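PDB 2DY1: elongation factor G from Thermus thermophilus, which probably hydrolyses GTP and serves as a translation elongation factor, and is captured here with GTP and a magnesium ion bound. Local coordinates for residues Gly85-Glu90 against Glu430-Thr435; Tyr51-Lys56 against Lys437-Asp442. All coordinates share one frame; numbering follows the deposited sequence.

Contact 1: Gly85-Glu90 against Glu430-Thr435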
ATOM      1  N   GLY A  85       6.111   1.687  -4.595  1.00 16.67           N
ATOM      2  CA  GLY A  85       5.136   1.968  -3.545  1.00 16.14           C
ATOM      3  C   GLY A  85       3.703   1.757  -4.005  1.00 14.07           C
ATOM      4  O   GLY A  85       2.772   1.625  -3.204  1.00 12.84           O
ATOM      5  N   ASP A  86       3.508   1.757  -5.318  1.00 11.34           N
ATOM      6  CA  ASP A  86       2.198   1.491  -5.873  1.00 10.83           C
ATOM      7  C   ASP A  86       1.680   0.148  -5.376  1.00  9.68           C
ATOM      8  O   ASP A  86       0.457  -0.079  -5.264  1.00 10.73           O
ATOM      9  CB  ASP A  86       2.294   1.391  -7.388  1.00 12.80           C
ATOM     10  CG  ASP A  86       2.644   2.697  -8.028  1.00 18.70           C
ATOM     11  OD1 ASP A  86       1.739   3.362  -8.581  1.00 14.19           O
ATOM     12  OD2 ASP A  86       3.834   3.059  -7.958  1.00 22.38           O
ATOM     13  N   PHE A  87       2.620  -0.748  -5.114  1.00 11.65           N
ATOM     14  CA  PHE A  87       2.278  -2.107  -4.696  1.00  9.58           C
ATOM     15  C   PHE A  87       2.512  -2.376  -3.216  1.00 10.30           C
ATOM     16  O   PHE A  87       2.876  -3.493  -2.830  1.00 11.26           O
ATOM     17  CB  PHE A  87       3.055  -3.084  -5.574  1.00  9.64           C
ATOM     18  CG  PHE A  87       2.918  -2.783  -7.060  1.00 10.01           C
ATOM     19  CD1 PHE A  87       4.040  -2.509  -7.837  1.00 12.70           C
ATOM     20  CD2 PHE A  87       1.660  -2.711  -7.644  1.00 11.20           C
ATOM     21  CE1 PHE A  87       3.899  -2.151  -9.190  1.00 12.90           C
ATOM     22  CE2 PHE A  87       1.507  -2.364  -8.985  1.00 11.89           C
ATOM     23  CZ  PHE A  87       2.635  -2.078  -9.762  1.00 10.25           C
ATOM     24  N   VAL A  88       2.305  -1.340  -2.412  1.00 10.28           N
ATOM     25  CA  VAL A  88       2.440  -1.417  -0.949  1.00  8.71           C
ATOM     26  C   VAL A  88       1.650  -2.613  -0.384  1.00 11.87           C
ATOM     27  O   VAL A  88       2.073  -3.228   0.594  1.00 12.12           O
ATOM     28  CB  VAL A  88       1.955  -0.100  -0.302  1.00 11.39           C
ATOM     29  CG1 VAL A  88       0.486   0.147  -0.619  1.00 13.88           C
ATOM     30  CG2 VAL A  88       2.199  -0.116   1.204  1.00 11.91           C
ATOM     31  N   GLY A  89       0.494  -2.927  -0.964  1.00 10.47           N
ATOM     32  CA  GLY A  89      -0.282  -4.060  -0.469  1.00 11.83           C
ATOM     33  C   GLY A  89       0.536  -5.346  -0.443  1.00 10.55           C
ATOM     34  O   GLY A  89       0.665  -6.035   0.586  1.00 12.31           O
ATOM     35  N   GLU A  90       1.143  -5.653  -1.573  1.00 10.91           N
ATOM     36  CA  GLU A  90       1.950  -6.853  -1.693  1.00  8.97           C
ATOM     37  C   GLU A  90       3.234  -6.784  -0.890  1.00  9.69           C
ATOM     38  O   GLU A  90       3.661  -7.777  -0.313  1.00 10.64           O
ATOM     39  CB  GLU A  90       2.266  -7.096  -3.171  1.00  9.20           C
ATOM     40  CG  GLU A  90       1.097  -7.683  -3.943  1.00 10.37           C
ATOM     41  CD  GLU A  90       0.932  -9.167  -3.665  1.00 12.26           C
ATOM     42  OE1 GLU A  90       0.363  -9.537  -2.615  1.00 15.21           O
ATOM     43  OE2 GLU A  90       1.401  -9.973  -4.489  1.00 11.84           O
ATOM     44  N   GLU A 430      -0.423   6.083 -10.133  1.00 11.69           N
ATOM     45  CA  GLU A 430      -0.777   5.948 -11.540  1.00 11.61           C
ATOM     46  C   GLU A 430      -0.478   4.528 -12.059  1.00 13.25           C
ATOM     47  O   GLU A 430      -1.286   3.928 -12.766  1.00 13.05           O
ATOM     48  CB  GLU A 430      -0.001   7.013 -12.357  1.00 10.10           C
ATOM     49  CG  GLU A 430      -0.381   7.039 -13.832  1.00 11.99           C
ATOM     50  CD  GLU A 430       0.279   8.163 -14.635  1.00 16.99           C
ATOM     51  OE1 GLU A 430       1.161   8.862 -14.102  1.00 17.36           O
ATOM     52  OE2 GLU A 430      -0.101   8.328 -15.818  1.00 20.91           O
ATOM     53  N   LEU A 431       0.686   3.989 -11.703  1.00 12.08           N
ATOM     54  CA  LEU A 431       1.055   2.655 -12.142  1.00  9.96           C
ATOM     55  C   LEU A 431       0.130   1.634 -11.511  1.00 12.28           C
ATOM     56  O   LEU A 431      -0.330   0.702 -12.184  1.00  9.95           O
ATOM     57  CB  LEU A 431       2.525   2.360 -11.783  1.00 10.93           C
ATOM     58  CG  LEU A 431       2.989   0.917 -12.034  1.00 10.57           C
ATOM     59  CD1 LEU A 431       2.884   0.561 -13.519  1.00 14.79           C
ATOM     60  CD2 LEU A 431       4.414   0.758 -11.547  1.00 14.76           C
ATOM     61  N   HIS A 432      -0.170   1.812 -10.227  1.00 10.36           N
ATOM     62  CA  HIS A 432      -1.079   0.864  -9.569  1.00  8.86           C
ATOM     63  C   HIS A 432      -2.406   0.784 -10.344  1.00 11.10           C
ATOM     64  O   HIS A 432      -2.876  -0.310 -10.683  1.00 11.52           O
ATOM     65  CB  HIS A 432      -1.330   1.313  -8.125  1.00 10.50           C
ATOM     66  CG  HIS A 432      -2.179   0.362  -7.334  1.00 11.09           C
ATOM     67  ND1 HIS A 432      -2.943   0.774  -6.265  1.00 11.14           N
ATOM     68  CD2 HIS A 432      -2.367  -0.976  -7.441  1.00 12.77           C
ATOM     69  CE1 HIS A 432      -3.571  -0.272  -5.748  1.00 14.50           C
ATOM     70  NE2 HIS A 432      -3.238  -1.344  -6.443  1.00 11.20           N
ATOM     71  N   LEU A 433      -3.004   1.939 -10.628  1.00 10.37           N
ATOM     72  CA  LEU A 433      -4.292   1.970 -11.336  1.00  8.89           C
ATOM     73  C   LEU A 433      -4.181   1.411 -12.750  1.00 10.72           C
ATOM     74  O   LEU A 433      -5.095   0.746 -13.243  1.00 10.92           O
ATOM     75  CB  LEU A 433      -4.828   3.407 -11.346  1.00 10.22           C
ATOM     76  CG  LEU A 433      -5.298   3.883  -9.970  1.00 10.65           C
ATOM     77  CD1 LEU A 433      -5.562   5.384 -10.029  1.00 17.96           C
ATOM     78  CD2 LEU A 433      -6.556   3.116  -9.526  1.00 13.75           C
ATOM     79  N   ALA A 434      -3.047   1.643 -13.408  1.00 10.56           N
ATOM     80  CA  ALA A 434      -2.868   1.091 -14.742  1.00 10.89           C
ATOM     81  C   ALA A 434      -2.880  -0.439 -14.664  1.00 11.46           C
ATOM     82  O   ALA A 434      -3.492  -1.103 -15.499  1.00 10.93           O
ATOM     83  CB  ALA A 434      -1.524   1.587 -15.357  1.00 10.03           C
ATOM     84  N   THR A 435      -2.217  -1.004 -13.654  1.00 10.99           N
ATOM     85  CA  THR A 435      -2.202  -2.459 -13.544  1.00  9.72           C
ATOM     86  C   THR A 435      -3.579  -3.011 -13.208  1.00 12.24           C
ATOM     87  O   THR A 435      -3.879  -4.146 -13.564  1.00 12.15           O
ATOM     88  CB  THR A 435      -1.155  -2.986 -12.503  1.00  9.01           C
ATOM     89  OG1 THR A 435      -1.473  -2.542 -11.173  1.00 11.95           O
ATOM     90  CG2 THR A 435       0.248  -2.524 -12.909  1.00 11.23           C
TER
HETATM   91  O   HOH W   1       2.796   5.399 -10.123  1.00 18.68           O
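The Phe87 ring presents its edge to Thr435, whose OG1 lies in the ring plane 3.7 Å from CE2, while one ring face is covered over its centre by CB of the preceding Asp86. The His432 ring in turn receives the backbone O of Asp86 over one face, 3.4 Å above its plane and displaced toward the rim. These residues join the switch II region of the GTP-binding domain to the start of helix 430-442 in domain III, an alpha-beta domain of ferredoxin-like topology. With CG anti to the backbone N (chi1 -176°), the His432 ring extends under that carbonyl, and its nitrogens are held by His428 N and Asp409 OD2. Leu431 meets Phe87 obliquely, CG 3.8 Å from CZ, the two side chains running perpendicular. Asp86 OD1 accepts from His432 N at 3.0 Å. The bond bends to 149° at the hydrogen, the donor coming from above the carboxylate plane. A water donates to Asp86 OD1 at 2.8 Å and accepts from Leu431 N at 3.0 Å, so one carboxylate oxygen serves two amides of the first helical turn, and the helix start probably favours the negative charge there. An alanine instead of Asp86 is likely to leave His432 N without its acceptor and the water less firmly placed. Deeper in the helix, Thr435 OG1 donates to His432 O at 2.7 Å.

Contact 2: Tyr51-Lys56 against Lys437-Asp442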
ATOM      1  N   TYR A  51       5.159 -13.253 -13.766  1.00 11.05           N
ATOM      2  CA  TYR A  51       4.410 -14.035 -14.743  1.00 11.86           C
ATOM      3  C   TYR A  51       3.067 -13.432 -15.164  1.00 10.97           C
ATOM      4  O   TYR A  51       2.542 -13.811 -16.205  1.00 13.29           O
ATOM      5  CB  TYR A  51       4.205 -15.469 -14.227  1.00 10.95           C
ATOM      6  CG  TYR A  51       3.231 -15.584 -13.078  1.00 11.77           C
ATOM      7  CD1 TYR A  51       1.847 -15.588 -13.305  1.00 13.02           C
ATOM      8  CD2 TYR A  51       3.684 -15.653 -11.761  1.00 10.57           C
ATOM      9  CE1 TYR A  51       0.935 -15.660 -12.270  1.00 12.21           C
ATOM     10  CE2 TYR A  51       2.773 -15.718 -10.709  1.00 10.63           C
ATOM     11  CZ  TYR A  51       1.407 -15.729 -10.957  1.00 13.79           C
ATOM     12  OH  TYR A  51       0.505 -15.836  -9.900  1.00 13.01           O
ATOM     13  N   THR A  52       2.489 -12.517 -14.384  1.00  9.49           N
ATOM     14  CA  THR A  52       1.217 -11.933 -14.822  1.00 10.85           C
ATOM     15  C   THR A  52       1.486 -10.964 -15.971  1.00 10.45           C
ATOM     16  O   THR A  52       2.609 -10.477 -16.143  1.00 12.06           O
ATOM     17  CB  THR A  52       0.505 -11.136 -13.716  1.00 11.23           C
ATOM     18  OG1 THR A  52       1.319 -10.015 -13.343  1.00 11.77           O
ATOM     19  CG2 THR A  52       0.228 -12.031 -12.504  1.00 12.33           C
ATOM     20  N   PRO A  53       0.472 -10.689 -16.800  1.00 11.65           N
ATOM     21  CA  PRO A  53       0.671  -9.767 -17.913  1.00 11.46           C
ATOM     22  C   PRO A  53       1.160  -8.391 -17.468  1.00 12.09           C
ATOM     23  O   PRO A  53       1.963  -7.740 -18.146  1.00 12.03           O
ATOM     24  CB  PRO A  53      -0.725  -9.675 -18.550  1.00 10.81           C
ATOM     25  CG  PRO A  53      -1.305 -11.013 -18.263  1.00 10.69           C
ATOM     26  CD  PRO A  53      -0.883 -11.266 -16.817  1.00 13.81           C
ATOM     27  N   GLU A  54       0.676  -7.948 -16.307  1.00 10.68           N
ATOM     28  CA  GLU A  54       1.027  -6.636 -15.810  1.00 10.11           C
ATOM     29  C   GLU A  54       2.496  -6.589 -15.406  1.00 10.54           C
ATOM     30  O   GLU A  54       3.197  -5.623 -15.704  1.00 10.60           O
ATOM     31  CB  GLU A  54       0.140  -6.285 -14.615  1.00 10.58           C
ATOM     32  CG  GLU A  54      -1.395  -6.198 -14.950  1.00 12.69           C
ATOM     33  CD  GLU A  54      -2.030  -7.542 -15.319  1.00 14.88           C
ATOM     34  OE1 GLU A  54      -1.716  -8.580 -14.684  1.00 11.97           O
ATOM     35  OE2 GLU A  54      -2.870  -7.568 -16.267  1.00 12.94           O
ATOM     36  N   ALA A  55       2.961  -7.633 -14.723  1.00  9.46           N
ATOM     37  CA  ALA A  55       4.369  -7.678 -14.305  1.00 12.59           C
ATOM     38  C   ALA A  55       5.315  -7.668 -15.489  1.00 11.14           C
ATOM     39  O   ALA A  55       6.339  -6.993 -15.463  1.00 11.64           O
ATOM     40  CB  ALA A  55       4.634  -8.938 -13.454  1.00 10.03           C
ATOM     41  N   LYS A  56       4.978  -8.421 -16.529  1.00 12.12           N
ATOM     42  CA  LYS A  56       5.830  -8.489 -17.697  1.00 11.55           C
ATOM     43  C   LYS A  56       5.764  -7.213 -18.523  1.00 12.06           C
ATOM     44  O   LYS A  56       6.801  -6.676 -18.901  1.00 12.08           O
ATOM     45  CB  LYS A  56       5.460  -9.724 -18.522  1.00 14.98           C
ATOM     46  CG  LYS A  56       5.713 -11.037 -17.732  1.00 13.14           C
ATOM     47  CD  LYS A  56       4.981 -12.229 -18.350  1.00 28.05           C
ATOM     48  CE  LYS A  56       5.592 -12.664 -19.651  1.00 32.41           C
ATOM     49  NZ  LYS A  56       4.874 -13.856 -20.168  1.00 27.46           N
ATOM     50  N   LYS A 437      -6.462  -1.665 -14.327  1.00  9.46           N
ATOM     51  CA  LYS A 437      -7.200  -1.607 -15.589  1.00 11.14           C
ATOM     52  C   LYS A 437      -6.817  -2.812 -16.439  1.00 12.89           C
ATOM     53  O   LYS A 437      -7.667  -3.452 -17.068  1.00 11.79           O
ATOM     54  CB  LYS A 437      -6.853  -0.311 -16.327  1.00  8.08           C
ATOM     55  CG  LYS A 437      -7.499  -0.198 -17.698  1.00 13.28           C
ATOM     56  CD  LYS A 437      -7.227   1.173 -18.313  1.00 16.76           C
ATOM     57  CE  LYS A 437      -7.897   1.242 -19.694  1.00 18.37           C
ATOM     58  NZ  LYS A 437      -7.449   2.456 -20.434  1.00 25.76           N
ATOM     59  N   GLU A 438      -5.521  -3.099 -16.481  1.00 10.82           N
ATOM     60  CA  GLU A 438      -5.013  -4.236 -17.236  1.00 10.67           C
ATOM     61  C   GLU A 438      -5.531  -5.545 -16.677  1.00 12.73           C
ATOM     62  O   GLU A 438      -5.837  -6.458 -17.435  1.00 12.13           O
ATOM     63  CB  GLU A 438      -3.473  -4.238 -17.213  1.00 11.42           C
ATOM     64  CG  GLU A 438      -2.899  -3.056 -17.987  1.00 12.90           C
ATOM     65  CD  GLU A 438      -1.429  -2.790 -17.682  1.00 14.81           C
ATOM     66  OE1 GLU A 438      -0.703  -3.725 -17.284  1.00 16.57           O
ATOM     67  OE2 GLU A 438      -0.991  -1.633 -17.874  1.00 18.55           O
ATOM     68  N   ARG A 439      -5.613  -5.646 -15.346  1.00 10.30           N
ATOM     69  CA  ARG A 439      -6.081  -6.885 -14.765  1.00  8.81           C
ATOM     70  C   ARG A 439      -7.549  -7.140 -15.114  1.00  9.95           C
ATOM     71  O   ARG A 439      -7.913  -8.287 -15.384  1.00  9.97           O
ATOM     72  CB  ARG A 439      -5.845  -6.883 -13.239  1.00 10.58           C
ATOM     73  CG  ARG A 439      -6.024  -8.263 -12.625  1.00  9.09           C
ATOM     74  CD  ARG A 439      -5.062  -9.260 -13.237  1.00 11.15           C
ATOM     75  NE  ARG A 439      -4.882 -10.445 -12.389  1.00 11.49           N
ATOM     76  CZ  ARG A 439      -4.224 -11.526 -12.785  1.00 13.43           C
ATOM     77  NH1 ARG A 439      -3.695 -11.577 -14.014  1.00 13.27           N
ATOM     78  NH2 ARG A 439      -4.057 -12.555 -11.954  1.00 13.13           N
ATOM     79  N   LEU A 440      -8.372  -6.089 -15.110  1.00 11.77           N
ATOM     80  CA  LEU A 440      -9.781  -6.219 -15.477  1.00 10.73           C
ATOM     81  C   LEU A 440      -9.827  -6.726 -16.932  1.00 13.49           C
ATOM     82  O   LEU A 440     -10.659  -7.570 -17.283  1.00 11.62           O
ATOM     83  CB  LEU A 440     -10.482  -4.864 -15.326  1.00 10.50           C
ATOM     84  CG  LEU A 440     -10.656  -4.465 -13.851  1.00 12.31           C
ATOM     85  CD1 LEU A 440     -11.122  -3.025 -13.700  1.00 12.35           C
ATOM     86  CD2 LEU A 440     -11.688  -5.419 -13.217  1.00 13.08           C
ATOM     87  N   GLN A 441      -8.916  -6.228 -17.769  1.00 10.52           N
ATOM     88  CA  GLN A 441      -8.843  -6.686 -19.171  1.00 10.54           C
ATOM     89  C   GLN A 441      -8.505  -8.195 -19.218  1.00 14.23           C
ATOM     90  O   GLN A 441      -9.011  -8.928 -20.063  1.00 14.88           O
ATOM     91  CB  GLN A 441      -7.780  -5.852 -19.910  1.00 14.39           C
ATOM     92  CG  GLN A 441      -7.336  -6.366 -21.277  1.00 19.84           C
ATOM     93  CD  GLN A 441      -6.173  -5.534 -21.835  1.00 20.00           C
ATOM     94  OE1 GLN A 441      -5.152  -5.296 -21.146  1.00 25.91           O
ATOM     95  NE2 GLN A 441      -6.322  -5.079 -23.068  1.00 20.62           N
ATOM     96  N   ASP A 442      -7.641  -8.671 -18.317  1.00 11.75           N
ATOM     97  CA  ASP A 442      -7.291 -10.087 -18.289  1.00 13.34           C
ATOM     98  C   ASP A 442      -8.517 -10.905 -17.963  1.00 12.84           C
ATOM     99  O   ASP A 442      -8.621 -12.059 -18.382  1.00 15.18           O
ATOM    100  CB  ASP A 442      -6.248 -10.414 -17.213  1.00 11.62           C
ATOM    101  CG  ASP A 442      -4.936  -9.713 -17.424  1.00 15.84           C
ATOM    102  OD1 ASP A 442      -4.671  -9.235 -18.544  1.00 15.41           O
ATOM    103  OD2 ASP A 442      -4.139  -9.657 -16.446  1.00 12.55           O
TER
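Glu54 reaches across from the short helix 53-57, in the first switch region, to meet Arg439 and Asp442 in a salt-bridge network. Its CG stands anti to its carbonyl carbon (chi1 -62°) and the chain then folds at chi2 (68°), turning the carboxylate toward Asp442, which comes from the opposite direction. Glu54 OE2 lies only 2.5 Å from Asp442 OD2, a spacing that suggests a proton held by one of the acids. Arg439 is also bent at chi2; its NH1 donates in the guanidinium plane to Asp442 OD2, on the anti side, at 3.1 Å. Glu54 OE1 is 3.7 Å from the same NH1 but well out of that plane, a long charge-only pair. Glu438, extended beyond CG, slides past Glu54 the other way, with OE1 3.5 Å from Glu54 CG, and its OE2 is hydrogen-bonded to His58 NE2. Pro53 CG packs 3.6 Å from Asp442 OD2, while Thr52 caps the helix, its OG1 accepting from Ala55 N. Arg439 also forms salt bridges through NE with Glu408, at the end of helix 392-408, and through NH2 with Asp294 of strand 285-294, while Leu440 packs against helix 392-408 and strand 447-450.

In the fold
Helix 430-442 of domain III supplies one side of both contacts, its first turns to contact 1 and its last to contact 2, and the two centres lie about 12 Å apart. The other sides come from the GTP-binding domain in reverse order: 51-56, earlier in sequence, meets the later part of the helix, and 85-90 the earlier part, so the chain closes contact 1 within contact 2. The contacts touch where Thr435 O packs 3.5 Å from Glu54 CG. One helix thus meets both switch regions, with the side chains of Phe87 and Thr52 about 7 Å and 11 Å from the bound GTP, an arrangement consistent with nucleotide state influencing how domain III sits on the GTP-binding domain.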